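Local coordinates for protein cytochrome C (Marichromatium purpuratum 984, PDB 5LO9) that probably oxidises thiosulfate and reduces tetrathionate, passing electrons between the bound thiosulfate and a chain of four covalently attached c-type hemes, at residues G111-R116 with H291-R296; A298-M303 with A447-L452; V308-Y313 with A324-G329. All coordinates share one frame; numbering follows the deposited sequence.

Interaction 1: residues G111-R116 with H291-R296; sequences GDWPER and HLDNGR. With HEC (heme c), chain E; EDO (1,2-ethanediol), chain B.
W113 and D293 meet where the short helix 113-116, in the second cytochrome c-like part, touches the turn that follows H291, the last residue of a C287-C290-H291 heme-attachment motif (CXXCH). The tight part lies on the pyrrole side of the indole, at CD1. W113 CD1 rests 3.5 Å from D293 CG and 3.6 Å from D293 CB, while the two side chains run past each other in opposite directions, their flat groups 39° apart. In W113, CG anti to the carbonyl carbon (chi1 -74°) lays CD1 of the ring alongside the D293 side chain. Tryptophan suits this buried place because it offers a broad apolar surface, and aspartate can touch it while its OD1 forms a salt bridge with R249.

The looser side lies at exposed P114, whose CD stays 4.1 Å from D293 OD2. A water also sits between the segments: it accepts from W113 N at 3.1 Å and gives only a weak bond to D293 OD2. D112 caps the helix through E115 N and pairs with R116. Across the contact, D293 and N294 both have positive phi, which asparagine tolerates well, and G295 follows where a side chain would jam against the preceding carbonyl oxygen. Beyond this turn, H291 NE2 binds the heme c iron at 2.2 Å.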
# COMPACT_ATOMS: atom_id res chain seq x y z
N GLY A 111 23.29 15.70 -4.61
CA GLY A 111 23.15 16.76 -5.61
C GLY A 111 21.99 17.69 -5.31
O GLY A 111 21.54 17.81 -4.17
N ASP A 112 21.49 18.33 -6.38
CA ASP A 112 20.31 19.20 -6.30
C ASP A 112 19.55 19.11 -7.64
O ASP A 112 19.62 19.98 -8.50
CB ASP A 112 20.68 20.65 -5.99
CG ASP A 112 19.45 21.55 -5.85
OD1 ASP A 112 18.29 21.05 -6.02
OD2 ASP A 112 19.64 22.75 -5.53
N TRP A 113 18.83 18.03 -7.81
CA TRP A 113 18.05 17.90 -9.03
C TRP A 113 16.90 18.91 -9.06
O TRP A 113 16.64 19.54 -10.10
CB TRP A 113 17.51 16.46 -9.20
CG TRP A 113 18.57 15.45 -9.59
CD1 TRP A 113 19.29 14.64 -8.76
CD2 TRP A 113 19.01 15.14 -10.92
NE1 TRP A 113 20.16 13.87 -9.47
CE2 TRP A 113 20.02 14.15 -10.80
CE3 TRP A 113 18.68 15.61 -12.19
CZ2 TRP A 113 20.69 13.63 -11.91
CZ3 TRP A 113 19.33 15.10 -13.28
CH2 TRP A 113 20.33 14.10 -13.14
N PRO A 114 16.19 19.10 -7.96
CA PRO A 114 14.95 19.90 -8.02
C PRO A 114 15.13 21.34 -8.42
O PRO A 114 14.33 21.86 -9.20
CB PRO A 114 14.42 19.78 -6.60
CG PRO A 114 14.95 18.53 -6.12
CD PRO A 114 16.32 18.41 -6.67
N GLU A 115 16.15 22.01 -7.90
CA GLU A 115 16.37 23.41 -8.25
C GLU A 115 17.43 23.64 -9.33
O GLU A 115 17.39 24.66 -10.02
CB GLU A 115 16.73 24.18 -7.00
CG GLU A 115 15.66 24.07 -5.89
CD GLU A 115 14.23 24.37 -6.36
OE1 GLU A 115 14.00 25.41 -7.03
OE2 GLU A 115 13.33 23.56 -6.01
N ARG A 116 18.39 22.72 -9.51
CA ARG A 116 19.47 22.98 -10.45
C ARG A 116 19.74 21.84 -11.45
O ARG A 116 20.72 21.92 -12.20
CB ARG A 116 20.75 23.30 -9.66
CG ARG A 116 20.63 24.57 -8.88
CD ARG A 116 21.90 24.87 -8.08
NE ARG A 116 21.80 24.42 -6.71
CZ ARG A 116 22.72 24.61 -5.78
NH1 ARG A 116 23.86 25.22 -6.07
NH2 ARG A 116 22.51 24.14 -4.57
N HIS A 291 15.37 5.37 -12.12
CA HIS A 291 14.39 6.18 -11.37
C HIS A 291 15.22 7.24 -10.64
O HIS A 291 15.59 7.10 -9.47
CB HIS A 291 13.55 5.35 -10.39
CG HIS A 291 12.74 4.26 -11.03
ND1 HIS A 291 11.54 4.50 -11.66
CD2 HIS A 291 12.94 2.92 -11.10
CE1 HIS A 291 11.04 3.36 -12.10
NE2 HIS A 291 11.86 2.38 -11.77
N LEU A 292 15.54 8.30 -11.37
CA LEU A 292 16.63 9.18 -10.96
C LEU A 292 16.33 9.95 -9.66
O LEU A 292 15.19 10.16 -9.25
CB LEU A 292 16.91 10.14 -12.10
CG LEU A 292 17.23 9.45 -13.41
CD1 LEU A 292 17.47 10.51 -14.44
CD2 LEU A 292 18.45 8.57 -13.26
N ASP A 293 17.41 10.41 -9.05
CA ASP A 293 17.36 11.05 -7.74
C ASP A 293 16.75 10.10 -6.72
O ASP A 293 15.97 10.49 -5.85
CB ASP A 293 16.62 12.40 -7.76
CG ASP A 293 16.96 13.26 -6.55
OD1 ASP A 293 17.92 12.87 -5.83
OD2 ASP A 293 16.32 14.31 -6.33
N ASN A 294 17.08 8.83 -6.88
CA ASN A 294 16.66 7.78 -5.94
C ASN A 294 15.15 7.71 -5.81
O ASN A 294 14.60 7.47 -4.73
CB ASN A 294 17.33 7.96 -4.58
CG ASN A 294 17.66 6.64 -3.92
OD1 ASN A 294 18.01 5.66 -4.59
ND2 ASN A 294 17.60 6.62 -2.59
N GLY A 295 14.47 7.87 -6.93
CA GLY A 295 13.04 7.77 -6.98
C GLY A 295 12.32 9.06 -6.81
O GLY A 295 11.09 9.05 -6.79
N ARG A 296 13.02 10.20 -6.76
CA ARG A 296 12.33 11.47 -6.52
C ARG A 296 12.05 12.29 -7.77
O ARG A 296 11.23 13.22 -7.70
CB ARG A 296 13.13 12.34 -5.56
CG ARG A 296 13.53 11.68 -4.25
CD ARG A 296 14.54 12.51 -3.54
NE ARG A 296 14.57 12.32 -2.10
CZ ARG A 296 13.84 13.02 -1.24
NH1 ARG A 296 12.98 13.95 -1.66
NH2 ARG A 296 13.97 12.78 0.04
FE HEC E . 11.26 0.31 -12.22
CHA HEC E . 8.12 1.37 -13.39
CHB HEC E . 10.04 0.22 -8.94
CHC HEC E . 14.34 -1.00 -11.10
CHD HEC E . 12.57 0.80 -15.37
NA HEC E . 9.42 0.73 -11.35
C1A HEC E . 8.31 1.12 -11.97
C2A HEC E . 7.16 1.31 -11.07
C3A HEC E . 7.72 0.99 -9.76
C4A HEC E . 9.13 0.63 -10.04
CMA HEC E . 7.00 1.04 -8.46
CAA HEC E . 5.78 1.79 -11.43
CBA HEC E . 5.84 3.27 -11.78
CGA HEC E . 4.45 3.85 -12.00
O1A HEC E . 4.34 5.09 -11.95
O2A HEC E . 3.47 3.08 -12.26
NB HEC E . 12.06 -0.29 -10.39
C1B HEC E . 11.41 -0.24 -9.21
C2B HEC E . 12.22 -0.75 -8.09
C3B HEC E . 13.48 -1.11 -8.73
C4B HEC E . 13.26 -0.79 -10.16
CMB HEC E . 11.86 -0.82 -6.65
CAB HEC E . 14.68 -1.70 -8.07
CBB HEC E . 14.29 -3.08 -7.54
NC HEC E . 13.13 -0.06 -13.09
C1C HEC E . 14.22 -0.55 -12.49
C2C HEC E . 15.40 -0.60 -13.39
C3C HEC E . 14.87 -0.07 -14.65
C4C HEC E . 13.45 0.24 -14.34
CMC HEC E . 16.78 -1.09 -13.03
CAC HEC E . 15.56 0.19 -15.98
CBC HEC E . 16.32 -1.00 -16.45
ND HEC E . 10.46 0.95 -14.04
C1D HEC E . 11.15 1.07 -15.17
C2D HEC E . 10.33 1.56 -16.29
C3D HEC E . 8.97 1.73 -15.74
C4D HEC E . 9.21 1.31 -14.33
CMD HEC E . 10.83 1.77 -17.68
CAD HEC E . 7.70 2.22 -16.40
CBD HEC E . 7.24 1.42 -17.63
CGD HEC E . 6.87 -0.07 -17.45
O1D HEC E . 7.64 -0.90 -16.89
O2D HEC E . 5.76 -0.45 -17.92
C1 EDO B . 18.07 8.94 -0.03
O1 EDO B . 18.92 9.10 -1.15
C2 EDO B . 16.82 9.81 -0.24
O2 EDO B . 15.54 9.21 -0.56
O HOH W 1 19.03 16.05 -5.49

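Interaction 2: residues A298-M303 with A447-L452; sequences ADASPM and AANMPL. With HEC (heme c), chain F.
The torsions of N449 aim its amide at D299 and A300: CG stands anti to the carbonyl carbon (chi1 -65°), and chi2 of -69° rolls the amide so that ND2 looks across at the backbone of the loop. ND2 donates to D299 O at 3.1 Å in an almost straight bond (171°). The acceptor lies practically in the amide plane of N449, whereas the donor is clearly tilted from the plane of the D299 carbonyl. The same amide nitrogen also bonds F445 O inside its own helix, so one side chain links that helix to a loop without regular structure. Beside this bond the methyl of A300 lies 3.7 Å from N449 OD1, and CB of A448 approaches D299 O at 4.3 Å; alanine's small size suits both places, where backbone and amide come close together.

N449 lies in the last part of helix 439-449, and the next residue is the methionine ligand of a His/Met cytochrome c. M450, bent at both of its later torsions, brings SD to 2.3 Å from the heme iron, with H406 as the other axial ligand. A cis peptide precedes P451, whose CA comes to 3.6 Å from the heme carbon CHC, and L452 CB lies 3.9 Å from CHD.

Putting a leucine in place of N449 would probably leave D299 O and F445 O without this shared donor and let the loop drift from the helix. Elsewhere in the loop, S301 O accepts from ND1 of H291, whose NE2 binds the iron of the neighbouring heme, and D299 OD2 makes only a long, weak ion pair with R243.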
# COMPACT_ATOMS: atom_id res chain seq x y z
N ALA A 298 10.71 13.88 -10.96
CA ALA A 298 9.64 13.97 -11.93
C ALA A 298 10.17 13.72 -13.33
O ALA A 298 11.27 14.15 -13.70
CB ALA A 298 8.98 15.33 -11.87
N ASP A 299 9.36 13.02 -14.11
CA ASP A 299 9.64 12.61 -15.49
C ASP A 299 10.74 11.55 -15.58
O ASP A 299 11.18 11.22 -16.68
CB ASP A 299 9.99 13.81 -16.37
CG ASP A 299 8.82 14.76 -16.59
OD1 ASP A 299 7.63 14.33 -16.63
OD2 ASP A 299 9.11 15.97 -16.75
N ALA A 300 11.16 10.97 -14.45
CA ALA A 300 12.02 9.80 -14.42
C ALA A 300 11.38 8.72 -13.55
O ALA A 300 12.02 8.15 -12.66
CB ALA A 300 13.42 10.15 -13.92
N SER A 301 10.09 8.42 -13.80
CA SER A 301 9.26 7.51 -12.99
C SER A 301 9.51 7.67 -11.51
O SER A 301 10.04 6.77 -10.83
CB SER A 301 9.47 6.05 -13.35
OG SER A 301 8.72 5.76 -14.49
N PRO A 302 9.15 8.81 -10.96
CA PRO A 302 9.28 8.99 -9.53
C PRO A 302 8.35 8.02 -8.80
O PRO A 302 7.28 7.63 -9.29
CB PRO A 302 8.90 10.46 -9.32
CG PRO A 302 7.95 10.76 -10.48
CD PRO A 302 8.49 9.95 -11.62
N MET A 303 8.79 7.61 -7.62
CA MET A 303 8.05 6.63 -6.84
C MET A 303 6.84 7.26 -6.18
O MET A 303 5.82 6.59 -5.96
CB MET A 303 8.97 6.01 -5.81
CG MET A 303 10.06 5.15 -6.42
SD MET A 303 9.45 3.61 -7.19
CE MET A 303 9.35 4.07 -8.92
N ALA A 447 15.18 10.94 -24.00
CA ALA A 447 14.91 12.32 -24.41
C ALA A 447 14.83 13.23 -23.21
O ALA A 447 15.35 14.36 -23.25
CB ALA A 447 13.60 12.41 -25.17
N ALA A 448 14.23 12.75 -22.12
CA ALA A 448 14.02 13.56 -20.92
C ALA A 448 15.17 13.51 -19.92
O ALA A 448 15.30 14.44 -19.12
CB ALA A 448 12.75 13.13 -20.19
N ASN A 449 16.02 12.48 -19.94
CA ASN A 449 16.91 12.26 -18.81
C ASN A 449 18.35 11.98 -19.18
O ASN A 449 19.20 11.99 -18.28
CB ASN A 449 16.40 11.11 -17.95
CG ASN A 449 15.10 11.46 -17.31
OD1 ASN A 449 15.04 12.32 -16.43
ND2 ASN A 449 14.04 10.85 -17.78
N MET A 450 18.66 11.78 -20.46
CA MET A 450 20.04 11.47 -20.80
C MET A 450 20.50 12.30 -21.99
O MET A 450 19.79 12.42 -22.99
CB MET A 450 20.25 9.99 -21.14
CG MET A 450 20.16 9.10 -19.93
SD MET A 450 21.59 9.22 -18.86
CE MET A 450 20.83 9.25 -17.24
N PRO A 451 21.74 12.80 -21.95
CA PRO A 451 22.73 12.55 -20.90
C PRO A 451 22.44 13.09 -19.52
O PRO A 451 21.83 14.14 -19.42
CB PRO A 451 23.98 13.24 -21.44
CG PRO A 451 23.81 13.22 -22.89
CD PRO A 451 22.33 13.49 -23.09
N LEU A 452 22.97 12.40 -18.52
CA LEU A 452 22.76 12.70 -17.10
C LEU A 452 22.68 14.19 -16.80
O LEU A 452 21.68 14.67 -16.27
CB LEU A 452 23.90 12.09 -16.30
CG LEU A 452 23.84 12.21 -14.81
CD1 LEU A 452 22.72 11.33 -14.27
CD2 LEU A 452 25.22 11.83 -14.30
FE HEC F . 22.99 7.43 -19.12
CHA HEC F . 21.28 5.74 -16.59
CHB HEC F . 20.99 5.92 -21.56
CHC HEC F . 24.45 9.45 -21.53
CHD HEC F . 25.42 8.48 -16.79
NA HEC F . 21.42 6.06 -19.09
C1A HEC F . 20.89 5.49 -17.99
C2A HEC F . 19.81 4.53 -18.33
C3A HEC F . 19.71 4.60 -19.78
C4A HEC F . 20.77 5.58 -20.15
CMA HEC F . 18.75 3.84 -20.64
CAA HEC F . 18.94 3.69 -17.45
CBA HEC F . 19.10 2.23 -17.89
CGA HEC F . 19.75 1.35 -16.87
O1A HEC F . 20.07 1.85 -15.77
O2A HEC F . 19.95 0.16 -17.18
NB HEC F . 22.75 7.64 -21.17
C1B HEC F . 21.93 6.97 -21.96
C2B HEC F . 22.02 7.39 -23.38
C3B HEC F . 23.03 8.44 -23.37
C4B HEC F . 23.40 8.52 -21.94
CMB HEC F . 21.26 6.84 -24.54
CAB HEC F . 23.55 9.26 -24.51
CBB HEC F . 22.37 10.01 -25.09
NC HEC F . 24.64 8.72 -19.16
C1C HEC F . 25.06 9.42 -20.20
C2C HEC F . 26.28 10.20 -19.94
C3C HEC F . 26.58 9.92 -18.55
C4C HEC F . 25.50 8.97 -18.17
CMC HEC F . 27.02 11.06 -20.92
CAC HEC F . 27.72 10.38 -17.67
CBC HEC F . 27.97 11.84 -17.58
ND HEC F . 23.28 7.17 -17.07
C1D HEC F . 24.28 7.67 -16.33
C2D HEC F . 24.12 7.31 -14.89
C3D HEC F . 22.90 6.52 -14.84
C4D HEC F . 22.46 6.50 -16.24
CMD HEC F . 24.99 7.65 -13.74
CAD HEC F . 22.31 5.90 -13.63
CBD HEC F . 21.63 7.02 -12.86
CGD HEC F . 21.82 6.89 -11.35
O1D HEC F . 22.51 5.98 -10.85
O2D HEC F . 21.29 7.73 -10.62

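Interaction 3: residues V308-Y313 with A324-G329; sequences VAYPAY and AERIQG. With HEC (heme c), chain E; THJ (thiosulfate), chain J; EDO (1,2-ethanediol), chain C; EDO (1,2-ethanediol), chain S.
Y310 and R326 meet at their polar ends, the phenol ring and the guanidinium plane turned 69° from each other. R326 NE donates to Y310 OH at 3.1 Å, and the oxygen lies near the guanidinium plane, so the bond is made at the edge of that group. The hydroxyl in turn gives its proton to the propionate oxygen O2A of heme c (2.7 Å), which sits at the edge of the tyrosine ring. Tyrosine suits this buried position because its one hydroxyl can accept from the arginine while donating to the carboxylate.

R326 leaves helix 323-332 with CG anti to the backbone N (chi1 180°), then bends at the next two torsions, which sets the guanidinium beside the heme propionates. One face of the group lies over the propionate methylene CAA, and its edge faces thiosulfate, with R326 NH1 3.1 Å from thiosulfate O1. R326 NH1 is also 3.5 Å from heme O1D, on the second propionate. Arginine fits here since its flat end, with several N-H groups, can meet several oxygens at once. Farther along the helix, G329 C is 3.6 Å from thiosulfate O1.

K316, C330, Y333 and S334 help complete the pocket. Thiosulfate S2 lies 3.2 Å from the heme iron, on the side opposite H291, an arrangement consistent with the active site of a thiosulfate dehydrogenase.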
# COMPACT_ATOMS: atom_id res chain seq x y z
N VAL A 308 0.43 6.18 -5.12
CA VAL A 308 -1.00 6.49 -5.06
C VAL A 308 -1.75 5.93 -6.24
O VAL A 308 -2.97 6.14 -6.34
CB VAL A 308 -1.28 8.00 -5.03
CG1 VAL A 308 -0.71 8.65 -3.77
CG2 VAL A 308 -0.70 8.69 -6.31
N ALA A 309 -1.07 5.25 -7.14
CA ALA A 309 -1.63 4.75 -8.39
C ALA A 309 -1.90 3.25 -8.38
O ALA A 309 -2.52 2.74 -9.32
CB ALA A 309 -0.67 5.07 -9.55
N TYR A 310 -1.40 2.53 -7.39
CA TYR A 310 -1.59 1.09 -7.29
C TYR A 310 -2.39 0.77 -6.04
O TYR A 310 -2.25 1.45 -5.00
CB TYR A 310 -0.24 0.35 -7.24
CG TYR A 310 0.54 0.37 -8.53
CD1 TYR A 310 0.53 -0.71 -9.39
CD2 TYR A 310 1.26 1.48 -8.89
CE1 TYR A 310 1.24 -0.68 -10.58
CE2 TYR A 310 1.97 1.51 -10.07
CZ TYR A 310 1.96 0.45 -10.90
OH TYR A 310 2.67 0.52 -12.07
N PRO A 311 -3.23 -0.28 -6.07
CA PRO A 311 -3.54 -1.26 -7.12
C PRO A 311 -4.04 -0.72 -8.45
O PRO A 311 -4.79 0.26 -8.44
CB PRO A 311 -4.66 -2.08 -6.48
CG PRO A 311 -4.42 -2.01 -5.08
CD PRO A 311 -3.93 -0.61 -4.83
N ALA A 312 -3.72 -1.39 -9.56
CA ALA A 312 -4.08 -0.95 -10.90
C ALA A 312 -4.12 -2.11 -11.85
O ALA A 312 -3.35 -3.07 -11.68
CB ALA A 312 -3.07 0.03 -11.43
N TYR A 313 -4.97 -2.02 -12.88
CA TYR A 313 -4.92 -3.02 -13.96
C TYR A 313 -3.72 -2.76 -14.89
O TYR A 313 -3.44 -1.61 -15.26
CB TYR A 313 -6.22 -3.06 -14.77
CG TYR A 313 -6.17 -4.09 -15.91
CD1 TYR A 313 -5.98 -3.70 -17.24
CD2 TYR A 313 -6.31 -5.46 -15.66
CE1 TYR A 313 -5.92 -4.64 -18.28
CE2 TYR A 313 -6.26 -6.42 -16.71
CZ TYR A 313 -6.06 -6.00 -18.01
OH TYR A 313 -6.00 -6.92 -19.04
N ALA A 324 3.43 -4.21 -4.18
CA ALA A 324 4.41 -5.29 -3.97
C ALA A 324 4.58 -6.12 -5.23
O ALA A 324 5.71 -6.48 -5.60
CB ALA A 324 4.02 -6.22 -2.82
N GLU A 325 3.47 -6.45 -5.88
CA GLU A 325 3.56 -7.30 -7.06
C GLU A 325 4.36 -6.59 -8.13
O GLU A 325 5.18 -7.20 -8.83
CB GLU A 325 2.17 -7.68 -7.54
CG GLU A 325 1.60 -8.78 -6.65
CD GLU A 325 0.09 -8.90 -6.63
OE1 GLU A 325 -0.64 -8.17 -7.35
OE2 GLU A 325 -0.37 -9.74 -5.84
N ARG A 326 4.18 -5.29 -8.22
CA ARG A 326 4.90 -4.49 -9.20
C ARG A 326 6.39 -4.52 -8.91
O ARG A 326 7.20 -4.79 -9.80
CB ARG A 326 4.33 -3.07 -9.17
CG ARG A 326 4.92 -2.07 -10.09
CD ARG A 326 5.11 -2.66 -11.43
NE ARG A 326 4.74 -1.71 -12.45
CZ ARG A 326 5.44 -1.50 -13.56
NH1 ARG A 326 6.57 -2.17 -13.76
NH2 ARG A 326 5.00 -0.60 -14.45
N ILE A 327 6.76 -4.29 -7.66
CA ILE A 327 8.17 -4.28 -7.29
C ILE A 327 8.81 -5.63 -7.57
O ILE A 327 9.96 -5.71 -8.01
CB ILE A 327 8.31 -3.87 -5.81
CG1 ILE A 327 7.96 -2.42 -5.67
CG2 ILE A 327 9.73 -4.08 -5.30
CD1 ILE A 327 7.72 -2.00 -4.26
N GLN A 328 8.07 -6.71 -7.35
CA GLN A 328 8.61 -8.03 -7.71
C GLN A 328 8.76 -8.18 -9.22
O GLN A 328 9.69 -8.85 -9.68
CB GLN A 328 7.73 -9.12 -7.14
CG GLN A 328 7.76 -9.15 -5.64
CD GLN A 328 6.76 -10.14 -5.09
OE1 GLN A 328 5.60 -10.19 -5.53
NE2 GLN A 328 7.22 -10.95 -4.16
N GLY A 329 7.89 -7.54 -10.00
CA GLY A 329 8.07 -7.53 -11.44
C GLY A 329 9.39 -6.90 -11.84
O GLY A 329 10.13 -7.45 -12.66
FE HEC E . 11.26 0.31 -12.22
CHA HEC E . 8.12 1.37 -13.39
CHB HEC E . 10.04 0.22 -8.94
CHC HEC E . 14.34 -1.00 -11.10
CHD HEC E . 12.57 0.80 -15.37
NA HEC E . 9.42 0.73 -11.35
C1A HEC E . 8.31 1.12 -11.97
C2A HEC E . 7.16 1.31 -11.07
C3A HEC E . 7.72 0.99 -9.76
C4A HEC E . 9.13 0.63 -10.04
CMA HEC E . 7.00 1.04 -8.46
CAA HEC E . 5.78 1.79 -11.43
CBA HEC E . 5.84 3.27 -11.78
CGA HEC E . 4.45 3.85 -12.00
O1A HEC E . 4.34 5.09 -11.95
O2A HEC E . 3.47 3.08 -12.26
NB HEC E . 12.06 -0.29 -10.39
C1B HEC E . 11.41 -0.24 -9.21
C2B HEC E . 12.22 -0.75 -8.09
C3B HEC E . 13.48 -1.11 -8.73
C4B HEC E . 13.26 -0.79 -10.16
CMB HEC E . 11.86 -0.82 -6.65
CAB HEC E . 14.68 -1.70 -8.07
CBB HEC E . 14.29 -3.08 -7.54
NC HEC E . 13.13 -0.06 -13.09
C1C HEC E . 14.22 -0.55 -12.49
C2C HEC E . 15.40 -0.60 -13.39
C3C HEC E . 14.87 -0.07 -14.65
C4C HEC E . 13.45 0.24 -14.34
CMC HEC E . 16.78 -1.09 -13.03
CAC HEC E . 15.56 0.19 -15.98
CBC HEC E . 16.32 -1.00 -16.45
ND HEC E . 10.46 0.95 -14.04
C1D HEC E . 11.15 1.07 -15.17
C2D HEC E . 10.33 1.56 -16.29
C3D HEC E . 8.97 1.73 -15.74
C4D HEC E . 9.21 1.31 -14.33
CMD HEC E . 10.83 1.77 -17.68
CAD HEC E . 7.70 2.22 -16.40
CBD HEC E . 7.24 1.42 -17.63
CGD HEC E . 6.87 -0.07 -17.45
O1D HEC E . 7.64 -0.90 -16.89
O2D HEC E . 5.76 -0.45 -17.92
S1 THJ J . 9.58 -3.52 -14.95
O1 THJ J . 8.56 -4.45 -14.36
O2 THJ J . 9.08 -2.91 -16.23
O3 THJ J . 10.76 -4.33 -15.33
S2 THJ J . 10.15 -2.27 -13.71
C1 EDO C . 5.02 -10.42 -10.08
O1 EDO C . 4.89 -10.91 -8.70
C2 EDO C . 6.22 -10.93 -10.96
O2 EDO C . 6.97 -12.10 -10.50
C1 EDO S . -0.06 -2.93 -1.54
O1 EDO S . 1.26 -3.41 -1.94
C2 EDO S . -0.30 -1.46 -1.94
O2 EDO S . -0.73 -1.31 -3.36

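From the N terminus, interaction 1 comes first: it closes a long loop of 174 residues, partly unmodelled, and ties the second cytochrome c-like part to the turn after the heme-binding H291. Interaction 2 opens just after it in the chain and joins loop 298-303 to helix 439-449, next to another heme. Interaction 3, a closure of ten residues nested inside that loop, joins the stretch leading into strand 312-314 to helix 323-332. Interactions 1 and 2 touch, through a probable hydrogen bond between G295 O and M303 N and the packing of W113 CH2 on L452 O. Interaction 3 lies apart, about 23 Å between centres from interaction 1, yet both reach the same heme.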